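Local coordinates for resiniferatoxin-binding, phosphotriesterase-related protein (Rhodobacter sphaeroides 2.4.1, PDB 3K2G) that binds two zinc ions in a TIM-barrel fold of the phosphotriesterase family and probably acts as a metal-dependent phosphoric ester hydrolase, at residues I111-V116 with V158-E163; A133-A138 with D151-E156. One frame throughout, in Å; residues are numbered along the deposited sequence.

Contact 1: I111-V116 with V158-E163; sequences IGRDPV and VAEALE
Arg113 and Glu160 meet head-on in a two-pronged salt bridge, the guanidinium using both terminal nitrogens and the carboxylate both oxygens. Arg113 NH1 donates to Glu160 OE1 at 2.9 Å with a nearly straight N-H...O angle of 165°, and OE1 lies in the guanidinium plane. The second prong is shorter and more bent: Arg113 NH2 reaches Glu160 OE2 at 2.6 Å, on the syn side but tilted out of the carboxylate plane. Because the two flat groups are turned 53° against each other, the pair is twisted, and NH1 comes to OE1 from above the carboxylate plane. Arg113 runs out extended, CG anti to the backbone N, and then bends at chi3 (59°) to present its end to the acid. Glu160 comes from the opposite direction, its chain extended beyond CG, off helix 150-162. In the TIM barrel this helix packs on the outside, whereas 111-116 runs from the end of the loop after strand 102-105 into the first residues of helix 115-125; the bridge therefore ties a loop running from the metal-site side to a neighbouring peripheral helix. Each group has a further partner: NH1 also donates to Gly132 O, and OE2 forms a salt bridge with Arg109, so two arginines share one carboxylate and would probably keep it ionised. Met131 and Thr165 pack against Arg113. Just past the arginine, Asp114 N-caps helix 115-125, its OD1 taking a weak bond from Val116 N at 2.9 Å and another from Lys117 N. Ile111 lines the pocket of the bound 1,4-dimercaptobutane-2,3-diol (DTV).

Contact 2: A133-A138 with D151-E156; sequences AGYYLA and DDIADE. With DTV ((2S,3S)-1,4-dimercaptobutane-2,3-diol), chain K.
Tyr135, Ile153 and Glu156 carry this contact, in which the loop leaving strand 128-131 of the TIM barrel packs on helix 150-162, the helix that follows it in the chain. Tyr135 has the most surface buried. Its ring leaves the loop with CG beside the backbone N (chi1 -68°) and extends towards the helix, with Ile153 against CD2 and CE2 and Glu156 at its hydroxyl end. Tyr135 OH donates to Glu156 OE1 at 2.6 Å, using the syn lone pair of that oxygen. The acid arrives at the ring edge, near the ring plane, its side chain at about a right angle to that of the tyrosine and its carboxylate plane turned 32° from the ring. OE1 also lies 3.2 Å from Tyr135 CE2, so the oxygen sits beside the hydroxyl and the adjoining ring edge together. One helical turn earlier, Ile153 comes at a slant; its CG1 is 4.0 Å from Tyr135 CE2, and its CG2 approaches Tyr135 CD2 at 4.1 Å. Arg109 touches the tyrosine and forms a long, weak ion pair with Glu156 OE1, while Leu148 and Ser191 also pack on Tyr135. The next residue, Tyr136, heads the other way into the zinc site and the pocket of the bound 1,4-dimercaptobutane-2,3-diol (DTV), with CG anti to its own backbone N (chi1 -159°). Tyr136 is a ligand of one zinc ion, together with Glu177, His209 and His238. Leu137 CG lies over the centre of one face of the Tyr136 ring, and DTV C3 sits at the ring edge, in plane. Tyr136 OH shares a hydrogen bond with DTV O3 at 2.7 Å.

Both contacts join a loop of the barrel to helix 150-162: contact 2 on its first half, contact 1 at its C-terminal end, with centres 11 Å apart. Contact 2 is buried and mixes apolar packing with a tyrosine-carboxylate hydrogen bond; contact 1 is only partly buried and wholly ionic. Arg109 connects them, in a salt bridge with Glu160 and a long, weak ion pair with Glu156. They also touch directly: Ala133 CB lies 3.2 Å from Arg113 NH1 and 3.2 Å from Glu160 OE1, while Ile111 CG2 packs on Tyr136 CD2 at 3.5 Å. Ile111, Tyr136 and Leu137 thus bring both loops to the DTV pocket.

Contact 1: I111-V116 with V158-E163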
# COMPACT_ATOMS: atom_id res chain seq x y z
N ILE B 111 -34.24 -20.60 9.00
CA ILE B 111 -33.14 -20.86 9.93
C ILE B 111 -33.51 -20.96 11.41
O ILE B 111 -32.63 -20.87 12.27
CB ILE B 111 -31.99 -19.82 9.77
CG1 ILE B 111 -32.54 -18.39 9.86
CG2 ILE B 111 -31.28 -20.05 8.44
CD1 ILE B 111 -31.46 -17.32 9.76
N GLY B 112 -34.79 -21.13 11.71
CA GLY B 112 -35.21 -21.30 13.10
C GLY B 112 -35.73 -20.16 13.96
O GLY B 112 -35.54 -20.18 15.18
N ARG B 113 -36.39 -19.17 13.36
CA ARG B 113 -36.91 -18.06 14.15
C ARG B 113 -38.00 -18.57 15.08
O ARG B 113 -38.90 -19.30 14.65
CB ARG B 113 -37.47 -16.97 13.23
CG ARG B 113 -38.00 -15.75 13.97
CD ARG B 113 -38.64 -14.75 13.03
NE ARG B 113 -39.76 -15.33 12.29
CZ ARG B 113 -40.54 -14.64 11.45
NH1 ARG B 113 -40.33 -13.35 11.25
NH2 ARG B 113 -41.53 -15.25 10.81
N ASP B 114 -37.93 -18.19 16.35
CA ASP B 114 -38.91 -18.63 17.34
C ASP B 114 -39.19 -17.56 18.40
O ASP B 114 -38.44 -17.41 19.36
CB ASP B 114 -38.42 -19.90 18.04
CG ASP B 114 -39.52 -20.59 18.83
OD1 ASP B 114 -40.31 -19.90 19.51
OD2 ASP B 114 -39.59 -21.84 18.77
N PRO B 115 -40.30 -16.81 18.24
CA PRO B 115 -40.66 -15.76 19.20
C PRO B 115 -40.91 -16.26 20.62
O PRO B 115 -40.71 -15.52 21.59
CB PRO B 115 -41.89 -15.12 18.57
CG PRO B 115 -42.49 -16.24 17.78
CD PRO B 115 -41.29 -16.89 17.16
N VAL B 116 -41.34 -17.51 20.75
CA VAL B 116 -41.60 -18.06 22.07
C VAL B 116 -40.29 -18.14 22.85
O VAL B 116 -40.21 -17.70 24.00
CB VAL B 116 -42.21 -19.47 21.98
CG1 VAL B 116 -42.47 -20.01 23.37
CG2 VAL B 116 -43.51 -19.42 21.18
N VAL B 158 -45.27 -7.49 6.44
CA VAL B 158 -46.14 -6.43 6.97
C VAL B 158 -47.04 -6.99 8.06
O VAL B 158 -47.30 -6.33 9.07
CB VAL B 158 -47.03 -5.83 5.85
CG1 VAL B 158 -48.06 -4.88 6.45
CG2 VAL B 158 -46.17 -5.11 4.83
N ALA B 159 -47.53 -8.21 7.86
CA ALA B 159 -48.41 -8.86 8.83
C ALA B 159 -47.71 -9.13 10.16
O ALA B 159 -48.33 -9.06 11.22
CB ALA B 159 -48.96 -10.16 8.25
N GLU B 160 -46.41 -9.44 10.11
CA GLU B 160 -45.65 -9.72 11.32
C GLU B 160 -45.27 -8.43 12.05
O GLU B 160 -44.99 -8.44 13.24
CB GLU B 160 -44.39 -10.52 10.97
CG GLU B 160 -44.69 -11.74 10.13
CD GLU B 160 -43.49 -12.64 9.93
OE1 GLU B 160 -42.39 -12.13 9.61
OE2 GLU B 160 -43.65 -13.87 10.08
N ALA B 161 -45.26 -7.32 11.32
CA ALA B 161 -44.93 -6.04 11.91
C ALA B 161 -46.16 -5.40 12.56
O ALA B 161 -46.03 -4.68 13.54
CB ALA B 161 -44.38 -5.09 10.83
N LEU B 162 -47.34 -5.69 12.03
CA LEU B 162 -48.56 -5.09 12.56
C LEU B 162 -49.45 -5.98 13.43
O LEU B 162 -50.08 -5.49 14.37
CB LEU B 162 -49.39 -4.53 11.40
CG LEU B 162 -48.69 -3.58 10.43
CD1 LEU B 162 -49.63 -3.25 9.28
CD2 LEU B 162 -48.24 -2.30 11.15
N GLU B 163 -49.49 -7.28 13.13
CA GLU B 163 -50.33 -8.21 13.88
C GLU B 163 -49.60 -9.12 14.85
O GLU B 163 -49.77 -9.03 16.06
CB GLU B 163 -51.12 -9.08 12.90
CG GLU B 163 -51.89 -8.29 11.87
CD GLU B 163 -52.55 -9.19 10.85
OE1 GLU B 163 -53.42 -9.99 11.25
OE2 GLU B 163 -52.20 -9.10 9.65

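Contact 2: A133-A138 with D151-E156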
# COMPACT_ATOMS: atom_id res chain seq x y z
N ALA B 133 -37.17 -10.81 10.37
CA ALA B 133 -38.13 -11.49 9.51
C ALA B 133 -37.64 -11.61 8.07
O ALA B 133 -36.58 -11.10 7.72
CB ALA B 133 -39.46 -10.74 9.55
N GLY B 134 -38.44 -12.27 7.24
CA GLY B 134 -38.08 -12.45 5.85
C GLY B 134 -37.44 -13.80 5.58
O GLY B 134 -37.41 -14.67 6.45
N TYR B 135 -36.93 -13.97 4.36
CA TYR B 135 -36.30 -15.22 3.95
C TYR B 135 -34.78 -15.09 3.84
O TYR B 135 -34.25 -14.02 3.53
CB TYR B 135 -36.90 -15.68 2.63
CG TYR B 135 -38.35 -16.10 2.78
CD1 TYR B 135 -38.68 -17.35 3.31
CD2 TYR B 135 -39.38 -15.23 2.46
CE1 TYR B 135 -40.01 -17.72 3.51
CE2 TYR B 135 -40.71 -15.59 2.66
CZ TYR B 135 -41.02 -16.83 3.19
OH TYR B 135 -42.34 -17.18 3.40
N TYR B 136 -34.10 -16.20 4.07
CA TYR B 136 -32.65 -16.26 4.03
C TYR B 136 -32.15 -16.77 2.68
O TYR B 136 -32.85 -16.64 1.66
CB TYR B 136 -32.16 -17.16 5.16
CG TYR B 136 -30.73 -16.95 5.57
CD1 TYR B 136 -30.21 -15.66 5.70
CD2 TYR B 136 -29.91 -18.03 5.88
CE1 TYR B 136 -28.91 -15.45 6.13
CE2 TYR B 136 -28.60 -17.83 6.32
CZ TYR B 136 -28.11 -16.54 6.44
OH TYR B 136 -26.83 -16.33 6.90
N LEU B 137 -30.96 -17.35 2.66
CA LEU B 137 -30.38 -17.86 1.42
C LEU B 137 -31.26 -18.93 0.77
O LEU B 137 -32.00 -19.64 1.45
CB LEU B 137 -28.98 -18.40 1.68
CG LEU B 137 -27.96 -17.37 2.17
CD1 LEU B 137 -26.65 -18.06 2.54
CD2 LEU B 137 -27.72 -16.32 1.09
N ALA B 138 -31.17 -19.03 -0.55
CA ALA B 138 -31.94 -19.98 -1.34
C ALA B 138 -32.05 -21.39 -0.73
O ALA B 138 -33.15 -21.85 -0.42
CB ALA B 138 -31.35 -20.07 -2.74
N ASP B 151 -44.43 -9.41 -3.82
CA ASP B 151 -45.45 -8.72 -3.03
C ASP B 151 -46.03 -9.60 -1.93
O ASP B 151 -46.36 -9.11 -0.85
CB ASP B 151 -46.56 -8.18 -3.94
CG ASP B 151 -46.10 -7.02 -4.80
OD1 ASP B 151 -45.40 -6.13 -4.27
OD2 ASP B 151 -46.45 -6.98 -6.00
N ASP B 152 -46.16 -10.90 -2.19
CA ASP B 152 -46.69 -11.82 -1.18
C ASP B 152 -45.72 -11.87 -0.01
O ASP B 152 -46.12 -11.95 1.15
CB ASP B 152 -46.88 -13.22 -1.77
CG ASP B 152 -47.87 -13.25 -2.93
OD1 ASP B 152 -48.97 -12.69 -2.78
OD2 ASP B 152 -47.54 -13.84 -3.97
N ILE B 153 -44.43 -11.83 -0.32
CA ILE B 153 -43.40 -11.85 0.71
C ILE B 153 -43.48 -10.56 1.53
O ILE B 153 -43.36 -10.58 2.75
CB ILE B 153 -41.99 -11.98 0.09
CG1 ILE B 153 -41.84 -13.39 -0.50
CG2 ILE B 153 -40.91 -11.72 1.14
CD1 ILE B 153 -40.56 -13.61 -1.27
N ALA B 154 -43.71 -9.45 0.83
CA ALA B 154 -43.83 -8.16 1.51
C ALA B 154 -45.05 -8.22 2.42
O ALA B 154 -45.01 -7.76 3.56
CB ALA B 154 -43.99 -7.04 0.48
N ASP B 155 -46.14 -8.80 1.92
CA ASP B 155 -47.36 -8.93 2.71
C ASP B 155 -47.12 -9.73 4.00
O ASP B 155 -47.63 -9.37 5.06
CB ASP B 155 -48.49 -9.59 1.90
CG ASP B 155 -48.99 -8.72 0.76
OD1 ASP B 155 -48.84 -7.48 0.84
OD2 ASP B 155 -49.56 -9.27 -0.21
N GLU B 156 -46.34 -10.80 3.91
CA GLU B 156 -46.06 -11.62 5.09
C GLU B 156 -45.33 -10.80 6.13
O GLU B 156 -45.63 -10.87 7.32
CB GLU B 156 -45.20 -12.84 4.73
CG GLU B 156 -45.80 -13.74 3.66
CD GLU B 156 -45.01 -15.02 3.45
OE1 GLU B 156 -43.76 -14.98 3.46
OE2 GLU B 156 -45.65 -16.08 3.26
S1 DTV K . -23.42 -18.68 4.68
C1 DTV K . -24.83 -18.55 5.89
C2 DTV K . -24.80 -19.63 6.97
O2 DTV K . -23.59 -19.48 7.71
C3 DTV K . -26.00 -19.47 7.93
O3 DTV K . -25.93 -18.21 8.57
C4 DTV K . -26.03 -20.55 9.01
S4 DTV K . -27.73 -21.05 9.43